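Local coordinates for CBS domain protein/ACT domain protein (Thermotoga maritima, PDB 1VR9) that is of unknown function, pairs two CBS domains with an ACT domain, and may take part in magnesium binding or transport, at residues 81-86 / 96-101. Sequence-based numbering, arbitrary orientation.
Sequences PDFFVH and LLFLEH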
loop_
_atom_site.group_PDB
_atom_site.type_symbol
_atom_site.label_atom_id
_atom_site.label_comp_id
_atom_site.label_asym_id
_atom_site.label_seq_id
_atom_site.Cartn_x
_atom_site.Cartn_y
_atom_site.Cartn_z
ATOM N N PRO A 81 -10.253 -0.930 -0.072
ATOM C CA PRO A 81 -10.232 -0.618 1.352
ATOM C C PRO A 81 -9.945 -1.831 2.251
ATOM O O PRO A 81 -9.627 -1.630 3.426
ATOM C CB PRO A 81 -11.640 -0.059 1.620
ATOM C CG PRO A 81 -12.464 -0.515 0.511
ATOM C CD PRO A 81 -11.586 -0.713 -0.668
ATOM N N ASP A 82 -10.083 -3.047 1.719
ATOM C CA ASP A 82 -9.910 -4.276 2.506
ATOM C C ASP A 82 -8.526 -4.897 2.345
ATOM O O ASP A 82 -8.263 -5.973 2.905
ATOM C CB ASP A 82 -10.986 -5.315 2.137
ATOM C CG ASP A 82 -12.404 -4.746 2.196
ATOM O OD1 ASP A 82 -12.841 -4.276 3.285
ATOM O OD2 ASP A 82 -13.104 -4.764 1.152
ATOM N N PHE A 83 -7.646 -4.227 1.586
ATOM C CA PHE A 83 -6.324 -4.765 1.227
ATOM C C PHE A 83 -5.281 -4.311 2.251
ATOM O O PHE A 83 -4.633 -3.280 2.095
ATOM C CB PHE A 83 -5.928 -4.339 -0.198
ATOM C CG PHE A 83 -4.642 -4.928 -0.685
ATOM C CD1 PHE A 83 -4.532 -6.299 -0.958
ATOM C CD2 PHE A 83 -3.532 -4.111 -0.950
ATOM C CE1 PHE A 83 -3.345 -6.839 -1.437
ATOM C CE2 PHE A 83 -2.375 -4.638 -1.430
ATOM C CZ PHE A 83 -2.269 -6.024 -1.671
ATOM N N PHE A 84 -5.143 -5.099 3.316
ATOM C CA PHE A 84 -4.208 -4.796 4.385
ATOM C C PHE A 84 -3.937 -6.062 5.198
ATOM O O PHE A 84 -4.707 -7.017 5.149
ATOM C CB PHE A 84 -4.783 -3.711 5.333
ATOM C CG PHE A 84 -6.024 -4.144 6.076
ATOM C CD1 PHE A 84 -5.935 -4.881 7.242
ATOM C CD2 PHE A 84 -7.285 -3.847 5.579
ATOM C CE1 PHE A 84 -7.075 -5.306 7.906
ATOM C CE2 PHE A 84 -8.412 -4.248 6.222
ATOM C CZ PHE A 84 -8.326 -4.982 7.394
ATOM N N VAL A 85 -2.855 -6.030 5.965
ATOM C CA VAL A 85 -2.632 -7.005 7.041
ATOM C C VAL A 85 -2.261 -6.256 8.331
ATOM O O VAL A 85 -1.929 -5.091 8.272
ATOM C CB VAL A 85 -1.544 -8.038 6.683
ATOM C CG1 VAL A 85 -2.026 -8.903 5.562
ATOM C CG2 VAL A 85 -0.202 -7.383 6.342
ATOM N N HIS A 86 -2.329 -6.936 9.473
ATOM C CA HIS A 86 -1.980 -6.323 10.762
ATOM C C HIS A 86 -0.506 -6.565 11.101
ATOM O O HIS A 86 0.087 -7.532 10.658
ATOM C CB HIS A 86 -2.878 -6.871 11.886
ATOM C CG HIS A 86 -4.241 -6.258 11.921
ATOM N ND1 HIS A 86 -5.299 -6.736 11.173
ATOM C CD2 HIS A 86 -4.721 -5.202 12.621
ATOM C CE1 HIS A 86 -6.372 -6.005 11.421
ATOM N NE2 HIS A 86 -6.049 -5.068 12.294
ATOM N N LEU A 96 -2.144 -14.785 1.429
ATOM C CA LEU A 96 -3.549 -14.748 1.067
ATOM C C LEU A 96 -3.990 -13.401 0.466
ATOM O O LEU A 96 -4.867 -13.369 -0.399
ATOM C CB LEU A 96 -4.415 -15.095 2.291
ATOM C CG LEU A 96 -5.931 -15.144 2.091
ATOM C CD1 LEU A 96 -6.317 -16.489 1.528
ATOM C CD2 LEU A 96 -6.673 -14.841 3.399
ATOM N N LEU A 97 -3.457 -12.293 0.977
ATOM C CA LEU A 97 -3.786 -10.965 0.438
ATOM C C LEU A 97 -3.163 -10.762 -0.948
ATOM O O LEU A 97 -3.821 -10.224 -1.837
ATOM C CB LEU A 97 -3.332 -9.834 1.355
ATOM C CG LEU A 97 -4.178 -9.502 2.587
ATOM C CD1 LEU A 97 -5.498 -8.875 2.173
ATOM C CD2 LEU A 97 -4.432 -10.712 3.429
ATOM N N PHE A 98 -1.901 -11.158 -1.126
ATOM C CA PHE A 98 -1.261 -11.038 -2.446
ATOM C C PHE A 98 -1.937 -11.932 -3.499
ATOM O O PHE A 98 -1.981 -11.581 -4.675
ATOM C CB PHE A 98 0.262 -11.278 -2.407
ATOM C CG PHE A 98 1.068 -10.135 -1.789
ATOM C CD1 PHE A 98 1.072 -8.867 -2.363
ATOM C CD2 PHE A 98 1.906 -10.365 -0.693
ATOM C CE1 PHE A 98 1.849 -7.846 -1.844
ATOM C CE2 PHE A 98 2.666 -9.355 -0.159
ATOM C CZ PHE A 98 2.639 -8.082 -0.716
ATOM N N LEU A 99 -2.481 -13.060 -3.080
ATOM C CA LEU A 99 -3.272 -13.908 -3.980
ATOM C C LEU A 99 -4.528 -13.182 -4.452
ATOM O O LEU A 99 -4.935 -13.315 -5.612
ATOM C CB LEU A 99 -3.644 -15.213 -3.297
ATOM C CG LEU A 99 -4.545 -16.129 -4.133
ATOM C CD1 LEU A 99 -3.784 -16.666 -5.324
ATOM C CD2 LEU A 99 -5.079 -17.257 -3.269
ATOM N N GLU A 100 -5.156 -12.426 -3.549
ATOM C CA GLU A 100 -6.305 -11.594 -3.898
ATOM C C GLU A 100 -5.948 -10.442 -4.845
ATOM O O GLU A 100 -6.639 -10.240 -5.860
ATOM C CB GLU A 100 -6.984 -11.039 -2.634
ATOM C CG GLU A 100 -7.761 -12.094 -1.831
ATOM C CD GLU A 100 -8.333 -11.566 -0.527
ATOM O OE1 GLU A 100 -8.550 -10.341 -0.400
ATOM O OE2 GLU A 100 -8.575 -12.381 0.393
ATOM N N HIS A 101 -4.854 -9.722 -4.535
ATOM C CA HIS A 101 -4.390 -8.585 -5.336
ATOM C C HIS A 101 -2.861 -8.493 -5.371
ATOM O O HIS A 101 -2.213 -8.294 -4.323
ATOM C CB HIS A 101 -4.951 -7.294 -4.740
ATOM C CG HIS A 101 -6.443 -7.285 -4.603
ATOM N ND1 HIS A 101 -7.292 -7.137 -5.677
ATOM C CD2 HIS A 101 -7.232 -7.378 -3.509
ATOM C CE1 HIS A 101 -8.542 -7.160 -5.252
ATOM N NE2 HIS A 101 -8.538 -7.297 -3.939
#
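The phenyl ring of F83 points its CE1 edge at the C-terminal turn of helix 91-100, meeting the carbonyl oxygens of L97 and H101. L97 O sits at the ring edge, in its plane, 3.4 Å from F83 CE1, while the same oxygen accepts the helical bond from H101 N. With CG anti to the backbone N (chi1 -176°), the F83 ring extends from the loop to the helix end. H101 meets it in an offset edge-to-face pair, the imidazole edge toward the phenyl face with the planes at 88°, and H101 CB packs 3.7 Å from F83 CE1. More loosely, F83 CZ approaches CD1 of F98. One turn before H101, the isobutyl group of L97 points across to the backbone of 82-85: CD1 lies 3.6 Å from F84 O, and CD2 rests 3.7 Å from CG1 of V85 as the two side chains pass in opposite directions. Replacing L97 by an alanine is likely to leave a gap beside the F84 carbonyl and take from V85 CG1 the leucine methyl it packs on. No hydrogen bond spans the two segments; apolar and aromatic packing joins them, with carbons set against carbonyl oxygens. L106 and P107 of strand 105-109 also touch F83. The helix thus packs against the start of strand 85-86 and the loop leading into it, within the beta-alpha-beta unit 85-86, 91-100, 105-109 of a CBS domain.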